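Local coordinates for protein citrate synthase (Mycobacterium tuberculosis, PDB 4TVM) that catalyses the condensation of oxaloacetate with acetyl-CoA, followed by hydrolysis, to give citrate and CoA in the Krebs cycle, at residues G108-H113 against S163-L168; A143-Y148 against L251-S256; P186-D191 against F200-F205; R220-L225 against L371-L376. One frame throughout, in Å; residues are numbered along the deposited sequence.

Contact 1: G108-H113 against S163-L168; sequences GRIQRH and STIRLL
In the largely helical fold of citrate synthase, the C-terminal turn of helix 100-111 and the residues just after it lie on helix 159-182, with R109, I110 and H113 gathered round I165. The two backbones come close, the CA atoms of I110 and I165 being 5.7 Å apart. I165 points at the other segment. Its CG2 stands anti to the backbone N, with CG1 beside that N (chi1 -59°), and this methyl meets R109 backbone O at 3.5 Å. The same CG2 lies over one face of the H113 imidazole, offset toward the rim, and is 4.0 Å from H113 ND1. On the other branch, I165 CG1 packs against the aliphatic part of R109, 3.9 Å from its CD, before the arginine chain bends at chi3 and carries its guanidinium onward. I110 adds its CD1, which reaches L168 CB at 4.3 Å. H113 is turned back onto its own helix end: its ND1 donates to R109 O (2.9 Å), coming nearly in line with the C=O bond though tilted from the imidazole plane. R166 passes CG at 4.3 Å from H113 CD2, and its NH2 forms a salt bridge with D150. No hydrogen bond joins the segments, so the two helices are held by apolar packing. With ND1 giving its N-H to R109 O, the ring is probably protonated at ND1; the bond occupies a carbonyl near the helix end and holds the imidazole face against the I165 methyl, consistent with a fixed ring at this partly exposed corner.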
loop_
_atom_site.group_PDB
_atom_site.type_symbol
_atom_site.label_atom_id
_atom_site.label_comp_id
_atom_site.label_asym_id
_atom_site.label_seq_id
_atom_site.Cartn_x
_atom_site.Cartn_y
_atom_site.Cartn_z
ATOM N N GLY A 108 22.745 -14.415 -14.377
ATOM C CA GLY A 108 22.878 -13.904 -15.745
ATOM C C GLY A 108 21.648 -13.112 -16.171
ATOM O O GLY A 108 21.773 -12.032 -16.716
ATOM N N ARG A 109 20.468 -13.660 -15.886
ATOM C CA ARG A 109 19.191 -13.069 -16.252
ATOM C C ARG A 109 19.020 -11.683 -15.626
ATOM O O ARG A 109 18.570 -10.741 -16.277
ATOM C CB ARG A 109 18.064 -14.020 -15.825
ATOM C CG ARG A 109 16.800 -13.947 -16.667
ATOM C CD ARG A 109 15.833 -15.082 -16.316
ATOM N NE ARG A 109 16.098 -16.293 -17.104
ATOM C CZ ARG A 109 16.353 -17.514 -16.626
ATOM N NH1 ARG A 109 16.388 -17.770 -15.313
ATOM N NH2 ARG A 109 16.584 -18.504 -17.486
ATOM N N ILE A 110 19.413 -11.548 -14.369
ATOM C CA ILE A 110 19.350 -10.259 -13.694
ATOM C C ILE A 110 20.387 -9.308 -14.280
ATOM O O ILE A 110 20.143 -8.108 -14.364
ATOM C CB ILE A 110 19.613 -10.410 -12.178
ATOM C CG1 ILE A 110 18.469 -11.155 -11.509
ATOM C CG2 ILE A 110 19.795 -9.057 -11.501
ATOM C CD1 ILE A 110 18.806 -11.620 -10.110
ATOM N N GLN A 111 21.552 -9.818 -14.662
ATOM C CA GLN A 111 22.649 -8.922 -15.041
ATOM C C GLN A 111 22.322 -8.230 -16.349
ATOM O O GLN A 111 22.796 -7.132 -16.617
ATOM C CB GLN A 111 23.985 -9.680 -15.142
ATOM C CG GLN A 111 25.199 -8.876 -14.711
ATOM C CD GLN A 111 25.088 -8.333 -13.288
ATOM O OE1 GLN A 111 25.241 -7.135 -13.052
ATOM N NE2 GLN A 111 24.820 -9.214 -12.335
ATOM N N ARG A 112 21.483 -8.863 -17.157
ATOM C CA ARG A 112 21.168 -8.325 -18.475
ATOM C C ARG A 112 19.898 -7.445 -18.470
ATOM O O ARG A 112 19.524 -6.946 -19.513
ATOM C CB ARG A 112 21.149 -9.457 -19.553
ATOM C CG ARG A 112 20.097 -10.552 -19.375
ATOM C CD ARG A 112 20.300 -11.765 -20.310
ATOM N NE ARG A 112 19.180 -12.725 -20.193
ATOM C CZ ARG A 112 17.940 -12.536 -20.676
ATOM N NH1 ARG A 112 17.641 -11.429 -21.332
ATOM N NH2 ARG A 112 16.985 -13.458 -20.509
ATOM N N HIS A 113 19.294 -7.201 -17.303
ATOM C CA HIS A 113 18.104 -6.324 -17.191
ATOM C C HIS A 113 18.257 -5.109 -16.270
ATOM O O HIS A 113 17.257 -4.531 -15.814
ATOM C CB HIS A 113 16.881 -7.127 -16.710
ATOM C CG HIS A 113 16.322 -8.061 -17.738
ATOM N ND1 HIS A 113 16.945 -9.238 -18.088
ATOM C CD2 HIS A 113 15.198 -7.994 -18.485
ATOM C CE1 HIS A 113 16.230 -9.856 -19.012
ATOM N NE2 HIS A 113 15.163 -9.123 -19.267
ATOM N N SER A 163 8.965 -9.884 -14.815
ATOM C CA SER A 163 8.964 -8.716 -13.929
ATOM C C SER A 163 9.509 -8.993 -12.532
ATOM O O SER A 163 9.797 -8.046 -11.781
ATOM C CB SER A 163 7.582 -8.022 -13.855
ATOM O OG SER A 163 6.549 -8.884 -13.404
ATOM N N THR A 164 9.648 -10.256 -12.146
ATOM C CA THR A 164 10.453 -10.567 -10.939
ATOM C C THR A 164 11.896 -10.187 -11.247
ATOM O O THR A 164 12.550 -9.503 -10.471
ATOM C CB THR A 164 10.338 -12.038 -10.565
ATOM O OG1 THR A 164 9.086 -12.241 -9.901
ATOM C CG2 THR A 164 11.501 -12.519 -9.675
ATOM N N ILE A 165 12.352 -10.578 -12.426
ATOM C CA ILE A 165 13.698 -10.265 -12.869
ATOM C C ILE A 165 13.889 -8.771 -12.988
ATOM O O ILE A 165 14.803 -8.201 -12.391
ATOM C CB ILE A 165 14.021 -10.959 -14.219
ATOM C CG1 ILE A 165 13.877 -12.483 -14.091
ATOM C CG2 ILE A 165 15.435 -10.662 -14.638
ATOM C CD1 ILE A 165 14.578 -13.064 -12.857
ATOM N N ARG A 166 13.030 -8.137 -13.774
ATOM C CA ARG A 166 13.073 -6.684 -13.952
ATOM C C ARG A 166 13.156 -5.907 -12.640
ATOM O O ARG A 166 13.856 -4.904 -12.554
ATOM C CB ARG A 166 11.842 -6.229 -14.713
ATOM C CG ARG A 166 12.086 -6.040 -16.187
ATOM C CD ARG A 166 10.850 -6.290 -17.004
ATOM N NE ARG A 166 11.159 -6.089 -18.403
ATOM C CZ ARG A 166 10.264 -6.133 -19.384
ATOM N NH1 ARG A 166 8.977 -6.371 -19.112
ATOM N NH2 ARG A 166 10.662 -5.937 -20.640
ATOM N N LEU A 167 12.444 -6.354 -11.619
ATOM C CA LEU A 167 12.486 -5.671 -10.315
ATOM C C LEU A 167 13.792 -5.898 -9.600
ATOM O O LEU A 167 14.366 -4.973 -9.048
ATOM C CB LEU A 167 11.345 -6.146 -9.413
ATOM C CG LEU A 167 10.053 -5.330 -9.508
ATOM C CD1 LEU A 167 8.853 -6.142 -9.059
ATOM C CD2 LEU A 167 10.186 -4.087 -8.654
ATOM N N LEU A 168 14.255 -7.136 -9.575
ATOM C CA LEU A 168 15.501 -7.432 -8.877
ATOM C C LEU A 168 16.675 -6.732 -9.545
ATOM O O LEU A 168 17.617 -6.311 -8.872
ATOM C CB LEU A 168 15.762 -8.934 -8.851
ATOM C CG LEU A 168 14.926 -9.692 -7.842
ATOM C CD1 LEU A 168 15.031 -11.172 -8.164
ATOM C CD2 LEU A 168 15.422 -9.402 -6.436
#

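Contact 2: A143-Y148 against L251-S256; sequences ALSAYY and LFTSIS
F252, in the first turn of helix 251-262, sets its ring against L144 and S145 of helix 133-147, which is kinked near S145 and A146, and against Y148 just after it. With CG anti to the carbonyl carbon (chi1 -61°), the phenyl reaches across, and one face takes L144: the CB lies 4.1 Å from the ring centroid, 27° off the normal, in a CH-pi contact. L144 CD1 sits over the same ring toward its rim, and the two side chains run at about a right angle. The edge of the ring receives the other two partners, S145 OG at 3.6 Å from F252 CD2 and Y148 CB at 4.0 Å from F252 CE2. S145 OG has its polar partner in N250 ND2, just ahead of the helix, and the Y148 hydroxyl bonds to H117 N. The two helical segments run nearly antiparallel, at 165° with their axes 9.5 Å apart, and both belong to the helical layer at the dimer interface, an arrangement characteristic of citrate synthases. T253, next along, only grazes S145, with OG1 4.2 Å from S145 OG; both also pack on W263 of the second subunit. Further on, I255 turns to L392 and W395 of helix 383-403, and S256 OG makes a weak hydrogen bond to N260 of the second subunit.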
loop_
_atom_site.group_PDB
_atom_site.type_symbol
_atom_site.label_atom_id
_atom_site.label_comp_id
_atom_site.label_asym_id
_atom_site.label_seq_id
_atom_site.Cartn_x
_atom_site.Cartn_y
_atom_site.Cartn_z
ATOM N N ALA A 143 5.773 4.209 -11.873
ATOM C CA ALA A 143 5.959 4.497 -13.294
ATOM C C ALA A 143 6.447 3.289 -14.128
ATOM O O ALA A 143 6.388 3.298 -15.375
ATOM C CB ALA A 143 6.913 5.665 -13.452
ATOM N N LEU A 144 6.944 2.253 -13.472
ATOM C CA LEU A 144 7.404 1.050 -14.190
ATOM C C LEU A 144 6.332 0.429 -15.047
ATOM O O LEU A 144 6.633 -0.154 -16.084
ATOM C CB LEU A 144 7.819 -0.033 -13.197
ATOM C CG LEU A 144 9.147 0.204 -12.532
ATOM C CD1 LEU A 144 9.274 -0.720 -11.336
ATOM C CD2 LEU A 144 10.274 -0.046 -13.536
ATOM N N SER A 145 5.093 0.479 -14.570
ATOM C CA SER A 145 3.990 -0.085 -15.295
ATOM C C SER A 145 3.766 0.708 -16.579
ATOM O O SER A 145 3.219 0.194 -17.543
ATOM C CB SER A 145 2.735 -0.080 -14.439
ATOM O OG SER A 145 2.888 -0.939 -13.320
ATOM N N ALA A 146 4.214 1.956 -16.599
ATOM C CA ALA A 146 4.197 2.745 -17.820
ATOM C C ALA A 146 5.222 2.276 -18.865
ATOM O O ALA A 146 5.045 2.544 -20.046
ATOM C CB ALA A 146 4.416 4.230 -17.499
ATOM N N TYR A 147 6.314 1.639 -18.451
ATOM C CA TYR A 147 7.380 1.285 -19.412
ATOM C C TYR A 147 7.510 -0.202 -19.669
ATOM O O TYR A 147 8.145 -0.627 -20.628
ATOM C CB TYR A 147 8.719 1.808 -18.927
ATOM C CG TYR A 147 8.788 3.280 -18.909
ATOM C CD1 TYR A 147 8.387 3.996 -17.780
ATOM C CD2 TYR A 147 9.216 3.986 -20.027
ATOM C CE1 TYR A 147 8.422 5.390 -17.757
ATOM C CE2 TYR A 147 9.251 5.384 -20.015
ATOM C CZ TYR A 147 8.866 6.070 -18.882
ATOM O OH TYR A 147 8.921 7.429 -18.860
ATOM N N TYR A 148 6.957 -0.998 -18.774
ATOM C CA TYR A 148 7.065 -2.431 -18.864
ATOM C C TYR A 148 5.636 -2.955 -18.757
ATOM O O TYR A 148 5.326 -3.787 -17.917
ATOM C CB TYR A 148 8.042 -2.944 -17.775
ATOM C CG TYR A 148 9.423 -2.292 -17.925
ATOM C CD1 TYR A 148 10.367 -2.799 -18.807
ATOM C CD2 TYR A 148 9.767 -1.142 -17.219
ATOM C CE1 TYR A 148 11.626 -2.206 -18.971
ATOM C CE2 TYR A 148 11.012 -0.542 -17.375
ATOM C CZ TYR A 148 11.941 -1.069 -18.269
ATOM O OH TYR A 148 13.190 -0.440 -18.461
ATOM N N LEU A 251 2.448 -6.901 -10.106
ATOM C CA LEU A 251 3.608 -7.067 -9.248
ATOM C C LEU A 251 4.199 -5.757 -8.824
ATOM O O LEU A 251 4.499 -5.567 -7.664
ATOM C CB LEU A 251 4.668 -7.878 -9.974
ATOM C CG LEU A 251 5.832 -8.418 -9.165
ATOM C CD1 LEU A 251 5.473 -8.787 -7.739
ATOM C CD2 LEU A 251 6.375 -9.634 -9.895
ATOM N N PHE A 252 4.346 -4.839 -9.763
ATOM C CA PHE A 252 4.912 -3.533 -9.473
ATOM C C PHE A 252 4.062 -2.739 -8.512
ATOM O O PHE A 252 4.575 -2.046 -7.628
ATOM C CB PHE A 252 5.060 -2.730 -10.768
ATOM C CG PHE A 252 5.977 -3.364 -11.779
ATOM C CD1 PHE A 252 7.010 -4.229 -11.384
ATOM C CD2 PHE A 252 5.824 -3.099 -13.137
ATOM C CE1 PHE A 252 7.849 -4.808 -12.327
ATOM C CE2 PHE A 252 6.668 -3.692 -14.088
ATOM C CZ PHE A 252 7.684 -4.532 -13.675
ATOM N N THR A 253 2.752 -2.811 -8.694
ATOM C CA THR A 253 1.867 -1.990 -7.895
ATOM C C THR A 253 1.882 -2.526 -6.480
ATOM O O THR A 253 1.913 -1.758 -5.515
ATOM C CB THR A 253 0.454 -1.943 -8.498
ATOM O OG1 THR A 253 0.546 -1.647 -9.905
ATOM C CG2 THR A 253 -0.386 -0.898 -7.785
ATOM N N SER A 254 1.950 -3.842 -6.339
ATOM C CA SER A 254 2.089 -4.442 -4.991
ATOM C C SER A 254 3.414 -4.091 -4.279
ATOM O O SER A 254 3.418 -3.838 -3.074
ATOM C CB SER A 254 1.893 -5.948 -5.055
ATOM O OG SER A 254 0.892 -6.281 -6.008
ATOM N N ILE A 255 4.524 -4.017 -5.014
ATOM C CA ILE A 255 5.824 -3.628 -4.392
ATOM C C ILE A 255 5.824 -2.162 -3.983
ATOM O O ILE A 255 6.318 -1.742 -2.918
ATOM C CB ILE A 255 6.967 -3.855 -5.374
ATOM C CG1 ILE A 255 7.158 -5.352 -5.615
ATOM C CG2 ILE A 255 8.251 -3.182 -4.910
ATOM C CD1 ILE A 255 7.394 -6.157 -4.364
ATOM N N SER A 256 5.274 -1.359 -4.861
ATOM C CA SER A 256 5.076 0.001 -4.528
ATOM C C SER A 256 4.343 0.152 -3.209
ATOM O O SER A 256 4.718 0.966 -2.402
ATOM C CB SER A 256 4.293 0.665 -5.616
ATOM O OG SER A 256 4.047 1.978 -5.173
#

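Contact 3: P186-D191 against F200-F205; sequences PFLYPD and FLRLTF
L188 and R202 meet where the loop between helices 159-182 and 196-205 packs on the second of them, a loop-on-helix contact at the outer part of the helical fold. L188 CD2 lies over the centre of one face of the R202 guanidinium, 3.8 Å from CZ, and the two side chains cross at about a right angle. The R202 chain leaves with CG anti to its N (chi1 -163°) and stays extended to NE, which places the guanidinium beside the loop backbone. There NH1 meets Y189 O at the edge of the group, a weak hydrogen bond of 2.6 Å with a bent N-H...O angle of 130°. Beside it, L203 CD2 lies against the loop backbone: it touches L188 O at 3.6 Å, and P190 CD lies 4.2 Å from the same methyl. D191 OD2 is near R202 NE but not in contact, and D191 OD1 accepts from S193 N. In the next shell, L188 O is bonded by Y177 OH of helix 159-182, D191 N by N199 OD1, and the Y189 hydroxyl by E118 and K121. A water ties the two segments again, accepting from Y189 N at 3.1 Å and, more weakly, from R202 NH2 at 3.3 Å.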
loop_
_atom_site.group_PDB
_atom_site.type_symbol
_atom_site.label_atom_id
_atom_site.label_comp_id
_atom_site.label_asym_id
_atom_site.label_seq_id
_atom_site.Cartn_x
_atom_site.Cartn_y
_atom_site.Cartn_z
ATOM N N PRO A 186 26.020 13.143 -12.003
ATOM C CA PRO A 186 25.660 12.418 -13.200
ATOM C C PRO A 186 25.237 11.028 -12.879
ATOM O O PRO A 186 25.736 10.429 -11.928
ATOM C CB PRO A 186 26.968 12.339 -13.993
ATOM C CG PRO A 186 27.883 13.291 -13.393
ATOM C CD PRO A 186 27.320 13.830 -12.128
ATOM N N PHE A 187 24.345 10.483 -13.671
ATOM C CA PHE A 187 24.050 9.080 -13.503
ATOM C C PHE A 187 25.118 8.350 -14.263
ATOM O O PHE A 187 25.519 8.799 -15.312
ATOM C CB PHE A 187 22.706 8.687 -14.077
ATOM C CG PHE A 187 21.518 9.341 -13.414
ATOM C CD1 PHE A 187 21.635 10.203 -12.315
ATOM C CD2 PHE A 187 20.256 9.060 -13.881
ATOM C CE1 PHE A 187 20.496 10.760 -11.729
ATOM C CE2 PHE A 187 19.139 9.614 -13.301
ATOM C CZ PHE A 187 19.255 10.462 -12.222
ATOM N N LEU A 188 25.569 7.217 -13.739
ATOM C CA LEU A 188 26.406 6.274 -14.510
ATOM C C LEU A 188 25.534 5.160 -15.070
ATOM O O LEU A 188 24.343 5.109 -14.778
ATOM C CB LEU A 188 27.503 5.674 -13.609
ATOM C CG LEU A 188 28.851 6.415 -13.607
ATOM C CD1 LEU A 188 28.627 7.911 -13.521
ATOM C CD2 LEU A 188 29.781 5.956 -12.475
ATOM N N TYR A 189 26.132 4.255 -15.856
ATOM C CA TYR A 189 25.447 3.046 -16.316
ATOM C C TYR A 189 26.015 1.776 -15.699
ATOM O O TYR A 189 27.106 1.807 -15.203
ATOM C CB TYR A 189 25.533 2.951 -17.816
ATOM C CG TYR A 189 24.654 3.945 -18.508
ATOM C CD1 TYR A 189 23.305 3.663 -18.757
ATOM C CD2 TYR A 189 25.157 5.167 -18.925
ATOM C CE1 TYR A 189 22.490 4.582 -19.406
ATOM C CE2 TYR A 189 24.367 6.074 -19.573
ATOM C CZ TYR A 189 23.040 5.779 -19.806
ATOM O OH TYR A 189 22.279 6.701 -20.464
ATOM N N PRO A 190 25.254 0.667 -15.692
ATOM C CA PRO A 190 25.782 -0.661 -15.345
ATOM C C PRO A 190 27.056 -1.075 -16.079
ATOM O O PRO A 190 27.179 -0.834 -17.266
ATOM C CB PRO A 190 24.642 -1.604 -15.747
ATOM C CG PRO A 190 23.412 -0.798 -15.531
ATOM C CD PRO A 190 23.773 0.654 -15.724
ATOM N N ASP A 191 27.990 -1.672 -15.342
ATOM C CA ASP A 191 29.177 -2.333 -15.893
ATOM C C ASP A 191 28.900 -3.841 -15.883
ATOM O O ASP A 191 28.697 -4.417 -14.824
ATOM C CB ASP A 191 30.360 -2.012 -14.984
ATOM C CG ASP A 191 31.707 -2.382 -15.590
ATOM O OD1 ASP A 191 31.780 -3.208 -16.531
ATOM O OD2 ASP A 191 32.704 -1.809 -15.106
ATOM N N PHE A 200 25.902 -1.817 -7.955
ATOM C CA PHE A 200 25.038 -0.868 -7.282
ATOM C C PHE A 200 25.871 0.209 -6.620
ATOM O O PHE A 200 25.524 1.384 -6.662
ATOM C CB PHE A 200 24.128 -1.547 -6.260
ATOM C CG PHE A 200 23.552 -0.585 -5.256
ATOM C CD1 PHE A 200 22.624 0.384 -5.649
ATOM C CD2 PHE A 200 23.949 -0.620 -3.927
ATOM C CE1 PHE A 200 22.115 1.285 -4.736
ATOM C CE2 PHE A 200 23.430 0.276 -3.013
ATOM C CZ PHE A 200 22.519 1.238 -3.414
ATOM N N LEU A 201 26.976 -0.195 -6.009
ATOM C CA LEU A 201 27.852 0.742 -5.308
ATOM C C LEU A 201 28.542 1.736 -6.236
ATOM O O LEU A 201 28.818 2.867 -5.851
ATOM C CB LEU A 201 28.891 -0.024 -4.495
ATOM C CG LEU A 201 28.477 -0.462 -3.082
ATOM C CD1 LEU A 201 29.405 -1.551 -2.550
ATOM C CD2 LEU A 201 28.522 0.734 -2.146
ATOM N N ARG A 202 28.855 1.318 -7.443
ATOM C CA ARG A 202 29.421 2.230 -8.451
ATOM C C ARG A 202 28.401 3.249 -8.907
ATOM O O ARG A 202 28.731 4.413 -9.144
ATOM C CB ARG A 202 29.856 1.454 -9.695
ATOM C CG ARG A 202 30.806 2.218 -10.608
ATOM C CD ARG A 202 31.122 1.458 -11.889
ATOM N NE ARG A 202 31.447 2.345 -13.012
ATOM C CZ ARG A 202 30.636 2.603 -14.047
ATOM N NH1 ARG A 202 29.405 2.083 -14.108
ATOM N NH2 ARG A 202 31.040 3.412 -15.023
ATOM N N LEU A 203 27.162 2.777 -9.090
ATOM C CA LEU A 203 26.095 3.616 -9.606
ATOM C C LEU A 203 25.819 4.693 -8.590
ATOM O O LEU A 203 25.438 5.799 -8.942
ATOM C CB LEU A 203 24.844 2.820 -9.794
ATOM C CG LEU A 203 24.773 1.890 -10.978
ATOM C CD1 LEU A 203 23.406 1.203 -10.952
ATOM C CD2 LEU A 203 24.943 2.670 -12.243
ATOM N N THR A 204 26.017 4.340 -7.330
ATOM C CA THR A 204 25.742 5.212 -6.203
ATOM C C THR A 204 26.870 6.175 -5.968
ATOM O O THR A 204 26.643 7.354 -5.710
ATOM C CB THR A 204 25.594 4.376 -4.939
ATOM O OG1 THR A 204 24.734 3.271 -5.219
ATOM C CG2 THR A 204 24.989 5.176 -3.819
ATOM N N PHE A 205 28.091 5.675 -6.066
ATOM C CA PHE A 205 29.252 6.436 -5.653
ATOM C C PHE A 205 30.206 6.790 -6.768
ATOM O O PHE A 205 31.067 7.610 -6.583
ATOM C CB PHE A 205 29.994 5.640 -4.565
ATOM C CG PHE A 205 29.207 5.514 -3.294
ATOM C CD1 PHE A 205 28.782 6.668 -2.619
ATOM C CD2 PHE A 205 28.865 4.283 -2.791
ATOM C CE1 PHE A 205 28.048 6.580 -1.458
ATOM C CE2 PHE A 205 28.131 4.192 -1.625
ATOM C CZ PHE A 205 27.718 5.340 -0.961
HETATM O O HOH W 1 28.903 4.873 -17.107
#

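Contact 4: R220-L225 against L371-L376; sequences RALDML and LIYRAL
L222 and L225 of helix 216-229 face I372 and Y373 of helix 367-375 and L376 just after it in a contact made wholly of apolar groups, with no hydrogen bond between the two segments. The helical segments run roughly antiparallel at 144°, with axes 11.2 Å apart, so it is long side chains that bridge the distance. Among the aliphatic pairs, L225 and I372 reach toward each other tip to tip, L225 CD1 lying 3.6 Å from I372 CG2. L222, whose CG is anti to its N (chi1 -165°), sends CD1 obliquely to L376 CD1 at 4.1 Å. The aromatic contacts converge on one ring carbon of Y373. L222 CD1 approaches CE1 at the edge of the ring, near its plane, at 4.2 Å, whereas L225 CD1 comes to the same CE1 obliquely at 4.1 Å. The Y373 ring also meets F383, their planes at about 50°. On the flanks, L222 packs on F200 and V197, and I372 on A326 and I329. As in other citrate synthases, this is probably a seam between the large domain and the small domain; the Y373 side chain is about 9 Å from that of D366, a residue of the oxaloacetate pocket and probably catalytic, and about 8 Å from the bound oxaloacetate.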
loop_
_atom_site.group_PDB
_atom_site.type_symbol
_atom_site.label_atom_id
_atom_site.label_comp_id
_atom_site.label_asym_id
_atom_site.label_seq_id
_atom_site.Cartn_x
_atom_site.Cartn_y
_atom_site.Cartn_z
ATOM N N ARG A 220 31.233 -6.804 0.668
ATOM C CA ARG A 220 30.828 -7.945 1.467
ATOM C C ARG A 220 29.966 -7.425 2.573
ATOM O O ARG A 220 29.015 -8.062 2.950
ATOM C CB ARG A 220 32.049 -8.657 2.019
ATOM C CG ARG A 220 31.772 -9.547 3.228
ATOM C CD ARG A 220 32.556 -10.850 3.163
ATOM N NE ARG A 220 32.324 -11.692 4.349
ATOM C CZ ARG A 220 33.024 -11.623 5.482
ATOM N NH1 ARG A 220 34.023 -10.753 5.624
ATOM N NH2 ARG A 220 32.722 -12.425 6.497
ATOM N N ALA A 221 30.272 -6.247 3.084
ATOM C CA ALA A 221 29.463 -5.710 4.148
ATOM C C ALA A 221 28.051 -5.381 3.662
ATOM O O ALA A 221 27.084 -5.670 4.342
ATOM C CB ALA A 221 30.108 -4.480 4.713
ATOM N N LEU A 222 27.924 -4.771 2.490
ATOM C CA LEU A 222 26.602 -4.449 1.980
ATOM C C LEU A 222 25.837 -5.700 1.585
ATOM O O LEU A 222 24.653 -5.838 1.894
ATOM C CB LEU A 222 26.720 -3.533 0.783
ATOM C CG LEU A 222 25.396 -2.882 0.427
ATOM C CD1 LEU A 222 24.978 -1.979 1.576
ATOM C CD2 LEU A 222 25.524 -2.138 -0.895
ATOM N N ASP A 223 26.522 -6.621 0.911
ATOM C CA ASP A 223 25.901 -7.873 0.470
ATOM C C ASP A 223 25.331 -8.639 1.638
ATOM O O ASP A 223 24.182 -9.068 1.622
ATOM C CB ASP A 223 26.920 -8.734 -0.265
ATOM C CG ASP A 223 26.276 -9.825 -1.076
ATOM O OD1 ASP A 223 25.764 -10.776 -0.482
ATOM O OD2 ASP A 223 26.260 -9.729 -2.314
ATOM N N MET A 224 26.127 -8.782 2.684
ATOM C CA MET A 224 25.651 -9.444 3.887
ATOM C C MET A 224 24.430 -8.736 4.445
ATOM O O MET A 224 23.427 -9.371 4.761
ATOM C CB MET A 224 26.752 -9.482 4.938
ATOM C CG MET A 224 26.429 -10.370 6.117
ATOM S SD MET A 224 27.832 -10.622 7.231
ATOM C CE MET A 224 27.554 -9.312 8.418
ATOM N N LEU A 225 24.507 -7.415 4.559
ATOM C CA LEU A 225 23.429 -6.657 5.177
ATOM C C LEU A 225 22.057 -6.783 4.462
ATOM O O LEU A 225 21.000 -6.684 5.096
ATOM C CB LEU A 225 23.834 -5.190 5.282
ATOM C CG LEU A 225 24.268 -4.736 6.670
ATOM C CD1 LEU A 225 24.995 -3.410 6.572
ATOM C CD2 LEU A 225 23.043 -4.620 7.556
ATOM N N LEU A 371 24.833 3.000 11.655
ATOM C CA LEU A 371 26.235 3.408 11.746
ATOM C C LEU A 371 26.996 2.864 10.583
ATOM O O LEU A 371 27.758 3.583 9.954
ATOM C CB LEU A 371 26.858 2.883 13.027
ATOM C CG LEU A 371 25.997 3.163 14.260
ATOM C CD1 LEU A 371 26.678 2.610 15.506
ATOM C CD2 LEU A 371 25.690 4.654 14.382
ATOM N N ILE A 372 26.762 1.589 10.282
ATOM C CA ILE A 372 27.418 0.932 9.145
ATOM C C ILE A 372 27.097 1.656 7.851
ATOM O O ILE A 372 27.990 2.110 7.135
ATOM C CB ILE A 372 26.972 -0.531 9.014
ATOM C CG1 ILE A 372 27.399 -1.313 10.259
ATOM C CG2 ILE A 372 27.585 -1.176 7.781
ATOM C CD1 ILE A 372 27.103 -2.789 10.184
ATOM N N TYR A 373 25.819 1.769 7.535
ATOM C CA TYR A 373 25.438 2.452 6.298
ATOM C C TYR A 373 26.149 3.789 6.231
ATOM O O TYR A 373 26.726 4.120 5.208
ATOM C CB TYR A 373 23.936 2.714 6.247
ATOM C CG TYR A 373 23.061 1.538 5.920
ATOM C CD1 TYR A 373 23.496 0.506 5.081
ATOM C CD2 TYR A 373 21.739 1.505 6.375
ATOM C CE1 TYR A 373 22.653 -0.543 4.746
ATOM C CE2 TYR A 373 20.888 0.455 6.055
ATOM C CZ TYR A 373 21.346 -0.566 5.245
ATOM O OH TYR A 373 20.503 -1.608 4.921
ATOM N N ARG A 374 26.096 4.565 7.312
ATOM C CA ARG A 374 26.774 5.854 7.327
ATOM C C ARG A 374 28.267 5.659 7.134
ATOM O O ARG A 374 28.901 6.412 6.401
ATOM C CB ARG A 374 26.536 6.625 8.633
ATOM C CG ARG A 374 27.362 7.906 8.683
ATOM C CD ARG A 374 27.058 8.744 9.902
ATOM N NE ARG A 374 27.650 10.068 9.779
ATOM C CZ ARG A 374 27.139 11.073 9.062
ATOM N NH1 ARG A 374 26.009 10.925 8.369
ATOM N NH2 ARG A 374 27.760 12.243 9.039
ATOM N N ALA A 375 28.815 4.646 7.804
ATOM C CA ALA A 375 30.211 4.242 7.638
ATOM C C ALA A 375 30.583 3.981 6.183
ATOM O O ALA A 375 31.673 4.332 5.760
ATOM C CB ALA A 375 30.519 3.006 8.480
ATOM N N LEU A 376 29.676 3.388 5.418
ATOM C CA LEU A 376 29.942 3.103 3.998
ATOM C C LEU A 376 29.727 4.335 3.130
ATOM O O LEU A 376 29.868 4.251 1.898
ATOM C CB LEU A 376 29.068 1.946 3.483
ATOM C CG LEU A 376 28.964 0.717 4.406
ATOM C CD1 LEU A 376 27.973 -0.320 3.899
ATOM C CD2 LEU A 376 30.332 0.084 4.631
#

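In the fold
The four contacts form two touching pairs. Contacts 1 and 2, with centres 14 Å apart, meet through helix 159-182, which carries segment 163-168 of contact 1: F252 CZ lies 3.5 Å from S163 CB, and its CD1 is 3.5 Å from L167 CD1, while Y148 CD1 packs on R166 CZ at 3.4 Å. Contacts 3 and 4, centres 17 Å apart, meet where F200 CD2 lies 3.7 Å from L222 CD2. Contacts 1 and 3 approach to about 5 Å between nearest atoms without touching. Contact 4 is the one beside the site, with the Y373 side chain about 8 Å from oxaloacetate; contacts 1 to 3 lie away from the annotated sites, and contact 2 borders the second subunit.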